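PDB 3L84: transketolase from Campylobacter jejuni, which is an enzyme of the thiamine diphosphate-dependent transketolase family, with two domains of the cofactor-binding fold and a C-terminal domain in each chain. Local coordinates for residues Asn11-Phe15 with Ala268-Phe274; Ala18-Gln22 with Pro259-Ile265; Gly30-Gly34 with Thr240-Ala246. All coordinates share one frame; numbering follows the deposited sequence.

Interaction 1: Asn11-Phe15 with Ala268-Phe274; sequences NTLRF and AKEQAGF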
ATOM      1  N   ASN A  11     -33.161 -12.903 -15.629  1.00  8.87           N
ATOM      2  CA  ASN A  11     -32.616 -14.064 -16.289  1.00  8.62           C
ATOM      3  C   ASN A  11     -31.898 -13.723 -17.598  1.00  8.28           C
ATOM      4  O   ASN A  11     -30.916 -14.370 -17.946  1.00  8.99           O
ATOM      5  CB  ASN A  11     -33.712 -15.128 -16.465  1.00  8.92           C
ATOM      6  CG  ASN A  11     -34.060 -15.798 -15.147  1.00 10.63           C
ATOM      7  OD1 ASN A  11     -33.237 -15.833 -14.228  1.00 12.06           O
ATOM      8  ND2 ASN A  11     -35.275 -16.317 -15.030  1.00 11.96           N
ATOM      9  N   THR A  12     -32.354 -12.679 -18.285  1.00  8.44           N
ATOM     10  CA  THR A  12     -31.654 -12.182 -19.474  1.00  8.39           C
ATOM     11  C   THR A  12     -30.247 -11.777 -19.070  1.00  8.93           C
ATOM     12  O   THR A  12     -29.269 -12.144 -19.728  1.00  8.69           O
ATOM     13  CB  THR A  12     -32.405 -11.019 -20.131  1.00  8.52           C
ATOM     14  OG1 THR A  12     -33.712 -11.483 -20.541  1.00  8.80           O
ATOM     15  CG2 THR A  12     -31.654 -10.505 -21.369  1.00 10.09           C
ATOM     16  N   LEU A  13     -30.130 -11.003 -17.996  1.00  8.70           N
ATOM     17  CA  LEU A  13     -28.803 -10.625 -17.495  1.00  8.93           C
ATOM     18  C   LEU A  13     -27.982 -11.843 -17.096  1.00  9.16           C
ATOM     19  O   LEU A  13     -26.775 -11.885 -17.374  1.00  9.41           O
ATOM     20  CB  LEU A  13     -28.920  -9.665 -16.310  1.00  9.50           C
ATOM     21  CG  LEU A  13     -29.426  -8.243 -16.560  1.00  9.03           C
ATOM     22  CD1 LEU A  13     -29.890  -7.612 -15.232  1.00 11.59           C
ATOM     23  CD2 LEU A  13     -28.380  -7.370 -17.263  1.00 11.65           C
ATOM     24  N   ARG A  14     -28.590 -12.814 -16.401  1.00  9.33           N
ATOM     25  CA  ARG A  14     -27.864 -14.017 -15.998  1.00  9.29           C
ATOM     26  C   ARG A  14     -27.284 -14.737 -17.187  1.00  9.35           C
ATOM     27  O   ARG A  14     -26.105 -15.129 -17.178  1.00  9.05           O
ATOM     28  CB  ARG A  14     -28.779 -15.014 -15.283  1.00  8.58           C
ATOM     29  CG  ARG A  14     -29.244 -14.621 -13.892  1.00  9.60           C
ATOM     30  CD  ARG A  14     -29.932 -15.802 -13.209  1.00 10.80           C
ATOM     31  NE  ARG A  14     -30.004 -15.488 -11.807  1.00 11.59           N
ATOM     32  CZ  ARG A  14     -30.921 -14.750 -11.214  1.00 10.66           C
ATOM     33  NH1 ARG A  14     -32.039 -14.383 -11.799  1.00 10.92           N
ATOM     34  NH2 ARG A  14     -30.701 -14.390  -9.955  1.00 12.05           N
ATOM     35  N   PHE A  15     -28.077 -14.913 -18.236  1.00  8.86           N
ATOM     36  CA  PHE A  15     -27.608 -15.777 -19.348  1.00  9.41           C
ATOM     37  C   PHE A  15     -26.694 -15.056 -20.327  1.00  9.35           C
ATOM     38  O   PHE A  15     -25.780 -15.679 -20.867  1.00  9.76           O
ATOM     39  CB  PHE A  15     -28.763 -16.512 -20.018  1.00  9.60           C
ATOM     40  CG  PHE A  15     -29.526 -17.392 -19.046  1.00  9.64           C
ATOM     41  CD1 PHE A  15     -28.831 -18.288 -18.225  1.00 13.34           C
ATOM     42  CD2 PHE A  15     -30.905 -17.337 -18.954  1.00 11.63           C
ATOM     43  CE1 PHE A  15     -29.501 -19.092 -17.311  1.00 14.15           C
ATOM     44  CE2 PHE A  15     -31.579 -18.142 -18.036  1.00 13.53           C
ATOM     45  CZ  PHE A  15     -30.876 -18.998 -17.224  1.00 13.33           C
ATOM     46  N   ALA A 268     -29.784 -24.524 -16.503  1.00 10.91           N
ATOM     47  CA  ALA A 268     -30.234 -23.253 -15.948  1.00 11.76           C
ATOM     48  C   ALA A 268     -31.225 -22.562 -16.874  1.00 11.80           C
ATOM     49  O   ALA A 268     -32.259 -22.063 -16.434  1.00 11.75           O
ATOM     50  CB  ALA A 268     -29.013 -22.364 -15.669  1.00 12.23           C
ATOM     51  N   LYS A 269     -30.937 -22.577 -18.173  1.00 11.64           N
ATOM     52  CA  LYS A 269     -31.848 -21.991 -19.166  1.00 11.17           C
ATOM     53  C   LYS A 269     -33.173 -22.750 -19.172  1.00 11.82           C
ATOM     54  O   LYS A 269     -34.236 -22.138 -19.152  1.00 11.43           O
ATOM     55  CB  LYS A 269     -31.187 -22.007 -20.538  1.00 10.81           C
ATOM     56  CG  LYS A 269     -30.111 -20.931 -20.689  1.00 10.48           C
ATOM     57  CD  LYS A 269     -29.382 -20.943 -22.024  1.00 11.04           C
ATOM     58  CE  LYS A 269     -28.374 -19.830 -22.119  1.00 11.11           C
ATOM     59  NZ  LYS A 269     -27.473 -20.012 -23.296  1.00 12.42           N
ATOM     60  N   GLU A 270     -33.098 -24.066 -19.197  1.00 11.84           N
ATOM     61  CA  GLU A 270     -34.318 -24.887 -19.133  1.00 13.01           C
ATOM     62  C   GLU A 270     -35.202 -24.543 -17.923  1.00 12.47           C
ATOM     63  O   GLU A 270     -36.421 -24.332 -18.043  1.00 11.98           O
ATOM     64  CB  GLU A 270     -33.947 -26.376 -19.141  1.00 13.48           C
ATOM     65  CG  GLU A 270     -33.483 -26.866 -20.505  1.00 18.10           C
ATOM     66  CD  GLU A 270     -33.142 -28.360 -20.571  1.00 26.50           C
ATOM     67  OE1 GLU A 270     -32.505 -28.889 -19.616  1.00 30.26           O
ATOM     68  OE2 GLU A 270     -33.496 -28.994 -21.603  1.00 30.31           O
ATOM     69  N   GLN A 271     -34.592 -24.448 -16.746  1.00 12.67           N
ATOM     70  CA  GLN A 271     -35.356 -24.136 -15.540  1.00 13.58           C
ATOM     71  C   GLN A 271     -35.996 -22.737 -15.580  1.00 12.84           C
ATOM     72  O   GLN A 271     -37.064 -22.533 -15.013  1.00 14.08           O
ATOM     73  CB  GLN A 271     -34.486 -24.311 -14.303  1.00 14.60           C
ATOM     74  CG  GLN A 271     -34.113 -25.774 -14.037  1.00 20.37           C
ATOM     75  CD  GLN A 271     -33.427 -26.004 -12.697  1.00 27.35           C
ATOM     76  OE1 GLN A 271     -32.677 -25.155 -12.204  1.00 33.63           O
ATOM     77  NE2 GLN A 271     -33.688 -27.167 -12.099  1.00 32.29           N
ATOM     78  N   ALA A 272     -35.365 -21.809 -16.304  1.00 12.39           N
ATOM     79  CA  ALA A 272     -35.853 -20.432 -16.477  1.00 11.98           C
ATOM     80  C   ALA A 272     -36.772 -20.200 -17.672  1.00 12.03           C
ATOM     81  O   ALA A 272     -37.206 -19.062 -17.905  1.00 12.61           O
ATOM     82  CB  ALA A 272     -34.654 -19.519 -16.631  1.00 11.75           C
ATOM     83  N   GLY A 273     -37.050 -21.242 -18.445  1.00 11.79           N
ATOM     84  CA  GLY A 273     -37.906 -21.099 -19.615  1.00 11.76           C
ATOM     85  C   GLY A 273     -37.215 -20.543 -20.847  1.00 12.50           C
ATOM     86  O   GLY A 273     -37.894 -20.128 -21.793  1.00 14.08           O
ATOM     87  N   PHE A 274     -35.879 -20.537 -20.846  1.00 12.01           N
ATOM     88  CA  PHE A 274     -35.088 -20.087 -21.993  1.00 12.88           C
ATOM     89  C   PHE A 274     -34.702 -21.295 -22.829  1.00 13.02           C
ATOM     90  O   PHE A 274     -34.584 -22.399 -22.299  1.00 14.71           O
ATOM     91  CB  PHE A 274     -33.815 -19.385 -21.512  1.00 12.81           C
ATOM     92  CG  PHE A 274     -33.985 -17.931 -21.171  1.00 12.50           C
ATOM     93  CD1 PHE A 274     -34.855 -17.508 -20.180  1.00 12.10           C
ATOM     94  CD2 PHE A 274     -33.226 -16.981 -21.836  1.00 12.56           C
ATOM     95  CE1 PHE A 274     -34.967 -16.149 -19.865  1.00 13.48           C
ATOM     96  CE2 PHE A 274     -33.324 -15.621 -21.524  1.00 13.35           C
ATOM     97  CZ  PHE A 274     -34.202 -15.211 -20.543  1.00 12.70           C
TER
HETATM   98  O   HOH W   1     -37.371 -16.353 -16.997  1.00 19.48           O
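Phe15 reaches from helix 3-24 onto the last turns of helix 262-272, where its ring meets Ala268, Lys269, Ala272 and Phe274. With CG anti to the carbonyl carbon and beside the backbone N (chi1 -59°), Phe15 turns one face to the extended chain of Lys269, whose CG sits over it, 3.7 Å from the ring centroid, a CH-pi contact. The two side chains run past each other in opposite directions, bringing Lys269 CE beside Phe15 CB, while the ammonium group continues to Ile278 O and the carboxylate of Asp19. Ala272 meets the ring in its own plane, its CB 3.7 Å from Phe15 CE2. Ala268 adds its methyl near Phe15 CE1, and with alanine at both places the ring can lie close to the backbone, Phe15 CZ 3.5 Å from Ala268 O.

Phe15 in turn directs an edge at the face of Phe274, a T-shaped pair with centroids 5.0 Å apart and planes at 62°; CD2 of Phe15 stands above that face. At the edge of the Phe274 ring is Thr12 OG1, 3.8 Å from CZ and bonded to Glu8 O. Asn11 lays CB against Phe274 CE1, and its amide is held from two ends: Arg14 NH1 donates to OD1, and ND2 donates to a water that passes a hydrogen to Ala272 O.

Gly273, with positive phi, forms a Schellman motif after the last helical turn, closed by Phe274 N bonding to Lys269 O. The whole is an antiparallel helix pair of the thiamine diphosphate binding domain, segment axes 11.3 Å apart and directions at 170°, bridged by aromatic rings.

Interaction 2: Ala18-Gln22 with Pro259-Ile265; sequences ADMVQ and PLGEEVI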
ATOM      1  N   ALA A  18     -23.445 -15.452 -18.251  1.00  8.99           N
ATOM      2  CA  ALA A  18     -22.958 -16.815 -18.296  1.00  8.97           C
ATOM      3  C   ALA A  18     -22.407 -17.183 -19.664  1.00  9.01           C
ATOM      4  O   ALA A  18     -21.360 -17.818 -19.769  1.00  9.51           O
ATOM      5  CB  ALA A  18     -24.094 -17.788 -17.895  1.00 10.33           C
ATOM      6  N   ASP A  19     -23.138 -16.801 -20.700  1.00  8.46           N
ATOM      7  CA  ASP A  19     -22.714 -17.084 -22.062  1.00  9.46           C
ATOM      8  C   ASP A  19     -21.413 -16.379 -22.417  1.00  8.95           C
ATOM      9  O   ASP A  19     -20.589 -16.916 -23.164  1.00  8.73           O
ATOM     10  CB  ASP A  19     -23.787 -16.693 -23.093  1.00  9.69           C
ATOM     11  CG  ASP A  19     -25.052 -17.570 -23.033  1.00 11.78           C
ATOM     12  OD1 ASP A  19     -25.013 -18.692 -22.470  1.00 11.44           O
ATOM     13  OD2 ASP A  19     -26.100 -17.179 -23.610  1.00 12.00           O
HETATM   14  N   MSE A  20     -21.244 -15.147 -21.962  1.00  8.92           N
HETATM   15  CA  MSE A  20     -19.999 -14.393 -22.183  0.50  8.43           C
HETATM   16  C   MSE A  20     -18.785 -15.051 -21.581  1.00  8.80           C
HETATM   17  O   MSE A  20     -17.780 -15.187 -22.175  1.00  9.50           O
HETATM   18  CB  MSE A  20     -20.101 -12.977 -21.596  0.50  7.61           C
HETATM   19  CG  MSE A  20     -21.013 -12.122 -22.326  0.50  7.83           C
HETATM   20 SE   MSE A  20     -21.502 -10.498 -21.332  0.50 13.86          SE
HETATM   21  CE  MSE A  20     -19.789 -10.058 -21.196  0.50 12.48           C
ATOM     22  N   VAL A  21     -18.936 -15.465 -20.348  1.00  8.79           N
ATOM     23  CA  VAL A  21     -17.874 -16.149 -19.639  1.00  9.03           C
ATOM     24  C   VAL A  21     -17.563 -17.492 -20.298  1.00  9.02           C
ATOM     25  O   VAL A  21     -16.411 -17.879 -20.473  1.00  9.68           O
ATOM     26  CB  VAL A  21     -18.275 -16.355 -18.158  1.00  9.19           C
ATOM     27  CG1 VAL A  21     -17.296 -17.302 -17.423  1.00  9.91           C
ATOM     28  CG2 VAL A  21     -18.325 -14.997 -17.470  1.00  8.83           C
ATOM     29  N   GLN A  22     -18.599 -18.213 -20.715  1.00  8.15           N
ATOM     30  CA  GLN A  22     -18.405 -19.528 -21.289  1.00  8.45           C
ATOM     31  C   GLN A  22     -17.674 -19.434 -22.635  1.00  8.65           C
ATOM     32  O   GLN A  22     -16.743 -20.202 -22.887  1.00  9.48           O
ATOM     33  CB  GLN A  22     -19.737 -20.242 -21.444  1.00  8.16           C
ATOM     34  CG  GLN A  22     -19.640 -21.723 -21.646  1.00  9.25           C
ATOM     35  CD  GLN A  22     -19.039 -22.413 -20.450  1.00 11.46           C
ATOM     36  OE1 GLN A  22     -19.373 -22.088 -19.308  1.00 10.97           O
ATOM     37  NE2 GLN A  22     -18.139 -23.380 -20.695  1.00 12.63           N
ATOM     38  N   PRO A 259     -15.790 -20.613 -15.536  1.00 10.68           N
ATOM     39  CA  PRO A 259     -17.033 -20.837 -16.296  1.00 11.14           C
ATOM     40  C   PRO A 259     -17.940 -21.873 -15.636  1.00 11.63           C
ATOM     41  O   PRO A 259     -17.468 -22.826 -15.001  1.00 11.67           O
ATOM     42  CB  PRO A 259     -16.528 -21.312 -17.663  1.00 11.50           C
ATOM     43  CG  PRO A 259     -15.139 -20.702 -17.786  1.00 11.79           C
ATOM     44  CD  PRO A 259     -14.584 -20.733 -16.389  1.00 11.44           C
ATOM     45  N   LEU A 260     -19.243 -21.664 -15.775  1.00 10.42           N
ATOM     46  CA  LEU A 260     -20.235 -22.570 -15.194  1.00 11.54           C
ATOM     47  C   LEU A 260     -20.217 -23.937 -15.844  1.00 10.47           C
ATOM     48  O   LEU A 260     -20.582 -24.938 -15.195  1.00 11.60           O
ATOM     49  CB  LEU A 260     -21.642 -21.989 -15.321  1.00 11.55           C
ATOM     50  CG  LEU A 260     -21.896 -20.662 -14.593  1.00 12.67           C
ATOM     51  CD1 LEU A 260     -23.299 -20.185 -14.909  1.00 14.12           C
ATOM     52  CD2 LEU A 260     -21.710 -20.774 -13.094  1.00 14.16           C
ATOM     53  N   GLY A 261     -19.864 -23.994 -17.128  1.00 10.01           N
ATOM     54  CA  GLY A 261     -19.925 -25.237 -17.927  1.00 10.00           C
ATOM     55  C   GLY A 261     -21.162 -25.278 -18.798  1.00 10.16           C
ATOM     56  O   GLY A 261     -22.219 -24.776 -18.425  1.00 10.78           O
ATOM     57  N   GLU A 262     -21.026 -25.893 -19.972  1.00 11.24           N
ATOM     58  CA  GLU A 262     -22.090 -25.941 -20.975  1.00 13.05           C
ATOM     59  C   GLU A 262     -23.362 -26.629 -20.458  1.00 13.22           C
ATOM     60  O   GLU A 262     -24.488 -26.140 -20.656  1.00 13.88           O
ATOM     61  CB  GLU A 262     -21.586 -26.629 -22.238  1.00 13.60           C
ATOM     62  CG  GLU A 262     -20.513 -25.822 -22.954  1.00 17.29           C
ATOM     63  CD  GLU A 262     -20.033 -26.448 -24.250  1.00 20.92           C
ATOM     64  OE1 GLU A 262     -20.607 -27.478 -24.703  1.00 22.21           O
ATOM     65  OE2 GLU A 262     -19.049 -25.912 -24.815  1.00 24.29           O
ATOM     66  N   GLU A 263     -23.188 -27.744 -19.762  1.00 13.58           N
ATOM     67  CA  GLU A 263     -24.347 -28.504 -19.282  1.00 14.64           C
ATOM     68  C   GLU A 263     -25.084 -27.763 -18.164  1.00 13.19           C
ATOM     69  O   GLU A 263     -26.319 -27.759 -18.128  1.00 13.75           O
ATOM     70  CB  GLU A 263     -23.927 -29.914 -18.868  1.00 15.42           C
ATOM     71  CG  GLU A 263     -23.533 -30.778 -20.072  1.00 20.42           C
ATOM     72  CD  GLU A 263     -24.622 -30.835 -21.176  1.00 25.50           C
ATOM     73  OE1 GLU A 263     -25.838 -30.941 -20.853  1.00 28.09           O
ATOM     74  OE2 GLU A 263     -24.251 -30.758 -22.374  1.00 29.56           O
ATOM     75  N   VAL A 264     -24.339 -27.095 -17.284  1.00 12.62           N
ATOM     76  CA  VAL A 264     -24.945 -26.318 -16.205  1.00 12.28           C
ATOM     77  C   VAL A 264     -25.773 -25.198 -16.802  1.00 12.15           C
ATOM     78  O   VAL A 264     -26.882 -24.930 -16.352  1.00 12.31           O
ATOM     79  CB  VAL A 264     -23.877 -25.764 -15.245  1.00 13.41           C
ATOM     80  CG1 VAL A 264     -24.454 -24.658 -14.346  1.00 13.54           C
ATOM     81  CG2 VAL A 264     -23.284 -26.921 -14.403  1.00 13.20           C
ATOM     82  N   ILE A 265     -25.219 -24.532 -17.817  1.00 11.16           N
ATOM     83  CA  ILE A 265     -25.950 -23.434 -18.457  1.00 11.80           C
ATOM     84  C   ILE A 265     -27.212 -23.930 -19.169  1.00 12.36           C
ATOM     85  O   ILE A 265     -28.260 -23.300 -19.058  1.00 12.31           O
ATOM     86  CB  ILE A 265     -25.041 -22.655 -19.430  1.00 11.19           C
ATOM     87  CG1 ILE A 265     -23.946 -21.925 -18.639  1.00 12.93           C
ATOM     88  CG2 ILE A 265     -25.871 -21.641 -20.275  1.00 13.39           C
ATOM     89  CD1 ILE A 265     -22.814 -21.352 -19.535  1.00 14.49           C
TER
HETATM   90  O   HOH W   2     -19.976 -19.734 -17.871  1.00 10.24           O
HETATM   91  O   HOH W   3     -17.337 -24.257 -23.459  1.00 21.91           O
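Gln22 carries this contact through its carboxamide, whose OE1 accepts from Gly261 N at 2.9 Å with an N-H...O angle of 147°, the donor tilted out of the carbonyl plane. A water gives a second hydrogen to OE1 and another to Ala18 O, and accepts from Leu260 N. NE2 donates to a further water, which donates to Glu262 OE2. The side chain reaches these groups because CG is anti to the backbone N (chi1 -163°) and the chain bends at chi2.

Ile265 and Gln22 slide past each other in opposite directions, Ile265 CD1 packing on Gln22 CB and CG and lying 3.5 Å from Gln22 OE1. Nearby on helix 3-24, Val21 CG1 rests 3.7 Å from Pro259 CA, and the small Ala18 admits Leu260 CD1 at 3.9 Å from its CB. Farther out, Asp19 touches Ile265 CG2 with OD1, while OD2 accepts from Phe280 N.

Gly261 occupies the N-cap position of helix 262-272, where its positive phi suits a residue without a side chain. Gln22 thus uses both ends of a neutral amide, accepting from Gly261 N and donating to the water bound by Glu262.

Interaction 3: Gly30-Gly34 with Thr240-Ala246; sequences GAPLG and TTIAKGA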
ATOM      1  N   GLY A  30     -20.411 -16.339 -11.148  1.00  9.08           N
ATOM      2  CA  GLY A  30     -21.206 -16.553  -9.942  1.00  9.95           C
ATOM      3  C   GLY A  30     -21.836 -15.306  -9.378  1.00  9.53           C
ATOM      4  O   GLY A  30     -23.032 -15.302  -9.066  1.00 10.21           O
ATOM      5  N   ALA A  31     -21.033 -14.265  -9.228  1.00  9.93           N
ATOM      6  CA  ALA A  31     -21.580 -12.983  -8.758  1.00 10.74           C
ATOM      7  C   ALA A  31     -22.595 -12.336  -9.712  1.00 10.73           C
ATOM      8  O   ALA A  31     -23.620 -11.851  -9.254  1.00 10.91           O
ATOM      9  CB  ALA A  31     -20.466 -12.014  -8.330  1.00 11.96           C
ATOM     10  N   PRO A  32     -22.340 -12.336 -11.031  1.00  9.87           N
ATOM     11  CA  PRO A  32     -23.385 -11.865 -11.950  1.00  9.75           C
ATOM     12  C   PRO A  32     -24.731 -12.525 -11.713  1.00  9.36           C
ATOM     13  O   PRO A  32     -25.766 -11.861 -11.693  1.00 10.60           O
ATOM     14  CB  PRO A  32     -22.795 -12.195 -13.305  1.00 10.00           C
ATOM     15  CG  PRO A  32     -21.291 -11.940 -13.057  1.00 10.01           C
ATOM     16  CD  PRO A  32     -21.029 -12.477 -11.683  1.00  9.85           C
ATOM     17  N   LEU A  33     -24.722 -13.852 -11.544  1.00  9.47           N
ATOM     18  CA  LEU A  33     -25.960 -14.584 -11.295  1.00  9.29           C
ATOM     19  C   LEU A  33     -26.561 -14.229  -9.939  1.00  9.78           C
ATOM     20  O   LEU A  33     -27.786 -14.122  -9.824  1.00  9.62           O
ATOM     21  CB  LEU A  33     -25.754 -16.100 -11.427  1.00  9.86           C
ATOM     22  CG  LEU A  33     -26.024 -16.679 -12.813  1.00  9.20           C
ATOM     23  CD1 LEU A  33     -25.155 -16.039 -13.904  1.00 10.47           C
ATOM     24  CD2 LEU A  33     -25.811 -18.179 -12.792  1.00 10.72           C
ATOM     25  N   GLY A  34     -25.721 -14.024  -8.939  1.00  9.56           N
ATOM     26  CA  GLY A  34     -26.179 -13.645  -7.612  1.00  9.70           C
ATOM     27  C   GLY A  34     -26.752 -12.250  -7.548  1.00 10.64           C
ATOM     28  O   GLY A  34     -27.615 -12.000  -6.724  1.00 10.09           O
ATOM     29  N   THR A 240     -27.671 -13.172  -0.790  1.00 10.19           N
ATOM     30  CA  THR A 240     -27.829 -13.774  -2.111  1.00 10.17           C
ATOM     31  C   THR A 240     -27.175 -15.145  -2.111  1.00 10.62           C
ATOM     32  O   THR A 240     -26.444 -15.560  -1.180  1.00 10.23           O
ATOM     33  CB  THR A 240     -27.206 -12.950  -3.256  1.00 10.58           C
ATOM     34  OG1 THR A 240     -25.790 -13.000  -3.115  1.00 14.49           O
ATOM     35  CG2 THR A 240     -27.681 -11.556  -3.253  1.00 10.23           C
ATOM     36  N   THR A 241     -27.549 -15.908  -3.136  1.00 10.67           N
ATOM     37  CA  THR A 241     -26.964 -17.203  -3.421  1.00 10.94           C
ATOM     38  C   THR A 241     -26.018 -17.001  -4.607  1.00  9.80           C
ATOM     39  O   THR A 241     -26.447 -16.588  -5.688  1.00 10.54           O
ATOM     40  CB  THR A 241     -28.049 -18.209  -3.776  1.00 11.27           C
ATOM     41  OG1 THR A 241     -28.883 -18.420  -2.613  1.00 13.29           O
ATOM     42  CG2 THR A 241     -27.443 -19.521  -4.213  1.00 12.78           C
ATOM     43  N   ILE A 242     -24.739 -17.280  -4.429  1.00  8.98           N
ATOM     44  CA  ILE A 242     -23.823 -17.177  -5.552  1.00  9.57           C
ATOM     45  C   ILE A 242     -24.271 -18.197  -6.617  1.00  9.35           C
ATOM     46  O   ILE A 242     -24.744 -19.275  -6.305  1.00  9.38           O
ATOM     47  CB  ILE A 242     -22.350 -17.357  -5.158  1.00  9.87           C
ATOM     48  CG1 ILE A 242     -21.449 -16.816  -6.276  1.00 10.08           C
ATOM     49  CG2 ILE A 242     -21.993 -18.814  -4.791  1.00 10.22           C
ATOM     50  CD1 ILE A 242     -19.966 -16.816  -5.911  1.00 12.51           C
ATOM     51  N   ALA A 243     -24.200 -17.775  -7.873  1.00  9.27           N
ATOM     52  CA  ALA A 243     -24.640 -18.613  -8.995  1.00  9.18           C
ATOM     53  C   ALA A 243     -26.128 -18.978  -8.902  1.00  8.80           C
ATOM     54  O   ALA A 243     -26.577 -20.028  -9.358  1.00  9.10           O
ATOM     55  CB  ALA A 243     -23.751 -19.848  -9.138  1.00  9.62           C
ATOM     56  N   LYS A 244     -26.902 -18.091  -8.300  1.00  9.03           N
ATOM     57  CA  LYS A 244     -28.366 -18.270  -8.258  1.00  8.97           C
ATOM     58  C   LYS A 244     -28.919 -18.576  -9.638  1.00  9.38           C
ATOM     59  O   LYS A 244     -28.632 -17.871 -10.602  1.00  9.29           O
ATOM     60  CB  LYS A 244     -29.044 -17.025  -7.693  1.00  9.99           C
ATOM     61  CG  LYS A 244     -30.585 -17.082  -7.620  1.00 10.45           C
ATOM     62  CD  LYS A 244     -31.114 -18.029  -6.533  1.00 11.64           C
ATOM     63  CE  LYS A 244     -32.604 -17.945  -6.427  1.00 12.45           C
ATOM     64  NZ  LYS A 244     -33.131 -18.895  -5.393  1.00 14.92           N
ATOM     65  N   GLY A 245     -29.643 -19.678  -9.745  1.00  8.87           N
ATOM     66  CA  GLY A 245     -30.214 -20.121 -11.010  1.00  9.24           C
ATOM     67  C   GLY A 245     -29.425 -21.231 -11.671  1.00  9.81           C
ATOM     68  O   GLY A 245     -29.921 -21.837 -12.649  1.00 10.71           O
ATOM     69  N   ALA A 246     -28.223 -21.514 -11.169  1.00 10.10           N
ATOM     70  CA  ALA A 246     -27.324 -22.478 -11.817  1.00 10.29           C
ATOM     71  C   ALA A 246     -27.241 -23.821 -11.118  1.00 11.80           C
ATOM     72  O   ALA A 246     -26.192 -24.453 -11.087  1.00 11.69           O
ATOM     73  CB  ALA A 246     -25.945 -21.886 -11.984  1.00 10.95           C
TER
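Two overlapping type II beta turns, Thr241-Lys244 and Ala243-Ala246, lay the loop that leaves strand 234-239 against Gly30, Leu33 and Gly34 in the first turn of helix 30-42. The strand belongs to the parallel sheet of the alpha/beta thiamine diphosphate binding domain, and the helix is distant from it in sequence. Ala243 N, inside the first turn, donates to Gly30 O at 3.0 Å and 160°. The same oxygen accepts the helical bond from Gly34 N, so one carbonyl joins loop and helix; Ala243 N approaches it tilted 31° from the carbonyl plane.

Glycines make the close approach possible. Ile242 CG1, anti to its own backbone N (chi1 -163°), lies 3.5 Å from Gly30 C, a distance that depends on Gly30 having no CB. One helical turn later Gly34 CA comes within 3.5 Å of Thr241 O, again with no side chain between. Gly245, with positive phi, takes the third place of the second turn, a position well suited to glycine.

Between the glycines, Leu33 packs its CB on the loop backbone, 3.5 Å from Lys244 O, and its CD2 makes the apolar contact with Ala246 CB at 3.8 Å. Arg14 of helix 3-24 bonds both partners, through NE to Lys244 O and through NH2 to Leu33 O, and so clasps loop and helix together.

Beyond the turns, Thr240 directs its hydroxyl to Asp180 OD1 while its methyl faces the helix, CG2 standing 3.5 Å from Gly34 O.

In the fold
From the N terminus, helix 3-24 supplies the first segments of interactions 1 and 2, and helix 30-42, next in the chain, supplies that of interaction 3. The chain then runs through all five strands of the domain's parallel sheet before returning. It meets the partners in reverse order: 240-246 closes the innermost loop, 259-265 the next, and 268-274 the outermost, so the three nest without crossing. Their centres lie about 11 to 12 Å apart. Lys269 links interactions 1 and 2, and Arg14 links 1 and 3; interactions 2 and 3 meet where Leu260 packs on Leu33. Together they tie the first two helices to the region following strand 234-239.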